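PDB 6AZH: TetR family transcriptional regulator from Clostridium perfringens, which probably binds operator DNA as a dimer and controls transcription, perhaps of fatty acid metabolism genes, in response to a small-molecule ligand. Local coordinates for residues Ser22-Ser27 with Glu112-Glu117; Lys85-Gln90 with Ile183-Gly188. All coordinates share one frame; numbering follows the deposited sequence.

Interaction 1: Ser22-Ser27 with Glu112-Glu117; sequences SGYNGS and ETRQDE
Arg114 lays its guanidinium flat on the phenol ring of Tyr24, and this one pair carries nearly all of the contact. The planes are only 10° apart, and Arg114 CZ lies 3.6 Å from the centroid of the Tyr24 ring, over the face, in a cation-pi stack. The closest approach, 3.3 Å, is Arg114 NH1 over Tyr24 CE1, while NH2 sits above CD1 and NE lies nearer CE2. Arg114 CD adds a CH-pi contact to the same face, 3.9 Å from the Tyr24 centroid. The arginine chain leaves its helix extended and then bends about CG-CD (chi3 70°), bringing the guanidinium over the ring. In the two-domain TetR architecture this stack bridges the domains: Tyr24 stands near the end of helix 6-26 of the DNA-binding domain, Arg114 in the first turn of helix 113-138 of the C-terminal domain, which probably binds ligand, as in relatives. Both partners are buried, and the charge is held from outside the two segments: Gln107 OE1 accepts from NE, and Glu51 forms a salt bridge with NH1, which probably balances the cation and fixes the rotation of the guanidinium. Tyr24 also meets Lys50 in a second cation-pi contact and Phe54 edge-to-face. Glu112, at the N-cap position, gives its backbone N-H to the side chain of Gln115, Glu112 N to Gln115 OE1 3.0 Å.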
loop_
_atom_site.group_PDB
_atom_site.type_symbol
_atom_site.label_atom_id
_atom_site.label_comp_id
_atom_site.label_asym_id
_atom_site.label_seq_id
_atom_site.Cartn_x
_atom_site.Cartn_y
_atom_site.Cartn_z
ATOM N N SER A 22 12.966 -7.889 -7.509
ATOM C CA SER A 22 12.747 -9.307 -7.282
ATOM C C SER A 22 12.029 -9.620 -5.984
ATOM O O SER A 22 11.652 -10.777 -5.778
ATOM C CB SER A 22 14.093 -10.052 -7.286
ATOM O OG SER A 22 14.816 -9.742 -8.456
ATOM N N GLY A 23 11.835 -8.639 -5.105
ATOM C CA GLY A 23 11.304 -8.922 -3.788
ATOM C C GLY A 23 12.348 -9.547 -2.886
ATOM O O GLY A 23 13.440 -9.918 -3.339
ATOM N N TYR A 24 12.010 -9.691 -1.608
ATOM C CA TYR A 24 12.994 -10.142 -0.633
ATOM C C TYR A 24 13.477 -11.559 -0.927
ATOM O O TYR A 24 14.686 -11.803 -1.044
ATOM C CB TYR A 24 12.408 -10.062 0.773
ATOM C CG TYR A 24 13.417 -10.418 1.820
ATOM C CD1 TYR A 24 13.473 -11.705 2.346
ATOM C CD2 TYR A 24 14.340 -9.475 2.269
ATOM C CE1 TYR A 24 14.409 -12.048 3.299
ATOM C CE2 TYR A 24 15.282 -9.808 3.219
ATOM C CZ TYR A 24 15.311 -11.094 3.729
ATOM O OH TYR A 24 16.234 -11.435 4.674
ATOM N N ASN A 25 12.547 -12.515 -1.041
ATOM C CA ASN A 25 12.947 -13.920 -1.164
ATOM C C ASN A 25 13.737 -14.172 -2.444
ATOM O O ASN A 25 14.658 -15.004 -2.466
ATOM C CB ASN A 25 11.718 -14.831 -1.118
ATOM C CG ASN A 25 11.144 -14.974 0.281
ATOM O OD1 ASN A 25 11.781 -14.609 1.269
ATOM N ND2 ASN A 25 9.926 -15.494 0.368
ATOM N N GLY A 26 13.373 -13.489 -3.531
ATOM C CA GLY A 26 14.051 -13.644 -4.802
ATOM C C GLY A 26 15.374 -12.920 -4.922
ATOM O O GLY A 26 16.135 -13.211 -5.847
ATOM N N SER A 27 15.660 -11.984 -4.022
ATOM C CA SER A 27 16.947 -11.305 -4.008
ATOM C C SER A 27 17.986 -12.181 -3.326
ATOM O O SER A 27 17.659 -13.021 -2.484
ATOM C CB SER A 27 16.836 -9.971 -3.284
ATOM O OG SER A 27 15.810 -9.177 -3.872
ATOM N N GLU A 112 7.375 -12.193 9.328
ATOM C CA GLU A 112 8.765 -12.360 9.729
ATOM C C GLU A 112 9.148 -11.256 10.703
ATOM O O GLU A 112 8.624 -10.142 10.646
ATOM C CB GLU A 112 9.700 -12.324 8.518
ATOM C CG GLU A 112 9.454 -13.411 7.487
ATOM C CD GLU A 112 9.748 -14.784 8.029
ATOM O OE1 GLU A 112 8.871 -15.666 7.908
ATOM O OE2 GLU A 112 10.853 -14.977 8.585
ATOM N N THR A 113 10.068 -11.581 11.616
ATOM C CA THR A 113 10.582 -10.575 12.547
ATOM C C THR A 113 11.101 -9.350 11.800
ATOM O O THR A 113 10.904 -8.207 12.233
ATOM C CB THR A 113 11.693 -11.191 13.411
ATOM O OG1 THR A 113 11.162 -12.297 14.150
ATOM C CG2 THR A 113 12.253 -10.168 14.390
ATOM N N ARG A 114 11.744 -9.577 10.655
ATOM C CA ARG A 114 12.206 -8.495 9.794
ATOM C C ARG A 114 11.071 -7.534 9.452
ATOM O O ARG A 114 11.277 -6.320 9.361
ATOM C CB ARG A 114 12.807 -9.104 8.526
ATOM C CG ARG A 114 13.213 -8.158 7.426
ATOM C CD ARG A 114 13.617 -8.986 6.180
ATOM N NE ARG A 114 12.476 -9.640 5.539
ATOM C CZ ARG A 114 12.208 -10.948 5.603
ATOM N NH1 ARG A 114 12.992 -11.775 6.294
ATOM N NH2 ARG A 114 11.151 -11.436 4.977
ATOM N N GLN A 115 9.865 -8.062 9.268
ATOM C CA GLN A 115 8.761 -7.219 8.835
ATOM C C GLN A 115 8.068 -6.537 10.006
ATOM O O GLN A 115 7.598 -5.406 9.855
ATOM C CB GLN A 115 7.776 -8.047 8.017
ATOM C CG GLN A 115 8.462 -8.849 6.903
ATOM C CD GLN A 115 7.522 -9.802 6.198
ATOM O OE1 GLN A 115 7.318 -10.935 6.639
ATOM N NE2 GLN A 115 6.932 -9.343 5.103
ATOM N N ASP A 116 8.000 -7.192 11.169
ATOM C CA ASP A 116 7.602 -6.485 12.385
ATOM C C ASP A 116 8.499 -5.278 12.617
ATOM O O ASP A 116 8.023 -4.177 12.921
ATOM C CB ASP A 116 7.674 -7.416 13.595
ATOM C CG ASP A 116 6.548 -8.428 13.637
ATOM O OD1 ASP A 116 5.415 -8.089 13.241
ATOM O OD2 ASP A 116 6.801 -9.568 14.087
ATOM N N GLU A 117 9.817 -5.479 12.482
ATOM C CA GLU A 117 10.778 -4.408 12.710
ATOM C C GLU A 117 10.612 -3.288 11.692
ATOM O O GLU A 117 10.671 -2.104 12.051
ATOM C CB GLU A 117 12.200 -4.972 12.673
ATOM C CG GLU A 117 12.545 -5.776 13.921
ATOM C CD GLU A 117 13.683 -6.777 13.712
ATOM O OE1 GLU A 117 14.311 -6.785 12.624
ATOM O OE2 GLU A 117 13.952 -7.556 14.651
#

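Interaction 2: Lys85-Gln90 with Ile183-Gly188; sequences KLFKMQ and INILDG
Phe87 reaches from helix 79-96 to the last turn of helix 174-187, where Ile185 and Leu186 receive its ring. Both helices belong to the all-helical C-terminal region of this TetR-family regulator, the part that in the family typically carries the ligand pocket and the dimer interface. The closely packed side of the contact is the far end of the phenyl ring. Ile185 CG2 comes to 3.9 Å from Phe87 CZ, and the other branch of the isoleucine lies over one ring face: its CD1 sits above the plane, displaced toward the rim, 4.1 Å from Phe87 CE1. Ile185 and Phe87 extend toward each other from opposite directions, and CZ meets both isoleucine branches. With CG1 anti to the carbonyl carbon (chi1 -70°), CG2 is placed anti to the backbone N and comes to CZ, while the CG1-CD1 arm runs over the face. Leu154 of helix 147-165 touches both Phe87 and Ile185, joining a third helix to this apolar cluster. On the solvent side of helix 79-96, Lys85 and Lys88 are exposed and take part in salt bridges with Asp77 and Glu92, respectively. The first side-chain bond of Ile183 points away from helix 79-96, and the residue packs on Arg143 of the second subunit. The end of helix 174-187 faces that subunit too: Asp187 forms a salt bridge with its Lys192, and Ile185 packs on its Ile189. The looser side of the contact is Leu186, which makes the slighter contact with the phenyl ring, its branching carbon CG lying near the ring plane at the edge, 4.2 Å from Phe87 CE2.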
loop_
_atom_site.group_PDB
_atom_site.type_symbol
_atom_site.label_atom_id
_atom_site.label_comp_id
_atom_site.label_asym_id
_atom_site.label_seq_id
_atom_site.Cartn_x
_atom_site.Cartn_y
_atom_site.Cartn_z
ATOM N N LYS A 85 2.630 21.295 3.832
ATOM C CA LYS A 85 4.039 21.053 3.524
ATOM C C LYS A 85 4.388 19.572 3.646
ATOM O O LYS A 85 5.277 19.091 2.936
ATOM C CB LYS A 85 4.938 21.904 4.426
ATOM C CG LYS A 85 4.941 23.401 4.029
ATOM C CD LYS A 85 5.657 24.322 5.026
ATOM C CE LYS A 85 5.861 25.711 4.405
ATOM N NZ LYS A 85 6.493 26.674 5.351
ATOM N N LEU A 86 3.694 18.843 4.524
ATOM C CA LEU A 86 3.907 17.401 4.649
ATOM C C LEU A 86 3.552 16.675 3.354
ATOM O O LEU A 86 4.321 15.831 2.871
ATOM C CB LEU A 86 3.079 16.866 5.824
ATOM C CG LEU A 86 2.944 15.335 5.876
ATOM C CD1 LEU A 86 4.258 14.749 6.292
ATOM C CD2 LEU A 86 1.843 14.922 6.863
ATOM N N PHE A 87 2.393 17.005 2.763
ATOM C CA PHE A 87 1.973 16.321 1.546
ATOM C C PHE A 87 2.963 16.570 0.422
ATOM O O PHE A 87 3.340 15.642 -0.305
ATOM C CB PHE A 87 0.571 16.778 1.127
ATOM C CG PHE A 87 -0.464 16.593 2.179
ATOM C CD1 PHE A 87 -0.375 15.556 3.091
ATOM C CD2 PHE A 87 -1.530 17.479 2.275
ATOM C CE1 PHE A 87 -1.333 15.400 4.079
ATOM C CE2 PHE A 87 -2.498 17.323 3.257
ATOM C CZ PHE A 87 -2.400 16.280 4.154
ATOM N N LYS A 88 3.430 17.813 0.294
ATOM C CA LYS A 88 4.390 18.149 -0.746
ATOM C C LYS A 88 5.703 17.406 -0.534
ATOM O O LYS A 88 6.232 16.787 -1.463
ATOM C CB LYS A 88 4.623 19.658 -0.766
ATOM C CG LYS A 88 5.733 20.096 -1.686
ATOM C CD LYS A 88 5.953 21.603 -1.543
ATOM C CE LYS A 88 6.566 22.193 -2.795
ATOM N NZ LYS A 88 7.866 21.559 -3.132
HETATM N N MSE A 89 6.230 17.443 0.691
HETATM C CA MSE A 89 7.484 16.764 1.024
HETATM C C MSE A 89 7.399 15.252 0.730
HETATM O O MSE A 89 8.324 14.687 0.134
HETATM C CB MSE A 89 7.840 17.008 2.499
HETATM C CG MSE A 89 9.128 16.328 3.001
HETATM SE SE MSE A 89 8.868 14.426 3.493
HETATM C CE MSE A 89 8.114 14.666 5.282
ATOM N N GLN A 90 6.295 14.610 1.135
ATOM C CA GLN A 90 6.208 13.148 1.029
ATOM C C GLN A 90 6.137 12.698 -0.419
ATOM O O GLN A 90 6.777 11.711 -0.801
ATOM C CB GLN A 90 4.986 12.614 1.782
ATOM C CG GLN A 90 5.082 12.678 3.281
ATOM C CD GLN A 90 3.999 11.864 3.983
ATOM O OE1 GLN A 90 4.222 11.344 5.071
ATOM N NE2 GLN A 90 2.830 11.749 3.359
ATOM N N ILE A 183 -6.073 18.848 -1.855
ATOM C CA ILE A 183 -7.474 19.263 -1.822
ATOM C C ILE A 183 -8.370 18.099 -1.421
ATOM O O ILE A 183 -9.249 18.247 -0.566
ATOM C CB ILE A 183 -7.885 19.869 -3.174
ATOM C CG1 ILE A 183 -7.170 21.206 -3.389
ATOM C CG2 ILE A 183 -9.387 20.099 -3.208
ATOM C CD1 ILE A 183 -7.210 21.701 -4.830
ATOM N N ASN A 184 -8.145 16.907 -1.996
ATOM C CA ASN A 184 -8.984 15.768 -1.641
ATOM C C ASN A 184 -8.956 15.507 -0.140
ATOM O O ASN A 184 -10.001 15.288 0.481
ATOM C CB ASN A 184 -8.532 14.519 -2.395
ATOM C CG ASN A 184 -8.791 14.604 -3.888
ATOM O OD1 ASN A 184 -9.461 15.523 -4.372
ATOM N ND2 ASN A 184 -8.253 13.639 -4.631
ATOM N N ILE A 185 -7.769 15.555 0.468
ATOM C CA ILE A 185 -7.642 15.236 1.888
ATOM C C ILE A 185 -8.216 16.354 2.753
ATOM O O ILE A 185 -8.948 16.100 3.718
ATOM C CB ILE A 185 -6.169 14.966 2.250
ATOM C CG1 ILE A 185 -5.685 13.654 1.645
ATOM C CG2 ILE A 185 -6.011 14.932 3.763
ATOM C CD1 ILE A 185 -4.250 13.317 2.016
ATOM N N LEU A 186 -7.865 17.608 2.450
ATOM C CA LEU A 186 -8.291 18.697 3.330
ATOM C C LEU A 186 -9.766 19.050 3.124
ATOM O O LEU A 186 -10.518 19.200 4.097
ATOM C CB LEU A 186 -7.393 19.929 3.111
ATOM C CG LEU A 186 -5.918 19.731 3.501
ATOM C CD1 LEU A 186 -5.106 21.022 3.309
ATOM C CD2 LEU A 186 -5.826 19.268 4.929
ATOM N N ASP A 187 -10.199 19.184 1.869
ATOM C CA ASP A 187 -11.556 19.650 1.562
ATOM C C ASP A 187 -12.553 18.520 1.322
ATOM O O ASP A 187 -13.755 18.782 1.257
ATOM C CB ASP A 187 -11.539 20.552 0.322
ATOM C CG ASP A 187 -10.719 21.816 0.531
ATOM O OD1 ASP A 187 -10.949 22.498 1.541
ATOM O OD2 ASP A 187 -9.830 22.106 -0.302
ATOM N N GLY A 188 -12.098 17.287 1.179
ATOM C CA GLY A 188 -13.010 16.222 0.810
ATOM C C GLY A 188 -13.354 16.315 -0.659
ATOM O O GLY A 188 -12.830 17.144 -1.398
#

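How the interactions relate
Both contacts are largely buried joints between helices distant in sequence, yet they lie on opposite sides of the chain's centre, their centres 31 Å apart and their nearest atoms about 16 Å apart. Interaction 1 couples the DNA-binding and C-terminal domains through a charged stack whose cation has polar partners around it; interaction 2 joins two helices of the C-terminal region through aliphatic groups on a phenyl ring. Neither has a hydrogen bond between its segments. They share no helix, but helix 113-138, which supplies Arg114 to interaction 1, also packs on Leu86 beside interaction 2. Each reaches the second subunit, interaction 1 through Asn25 and interaction 2 through the end of helix 174-187.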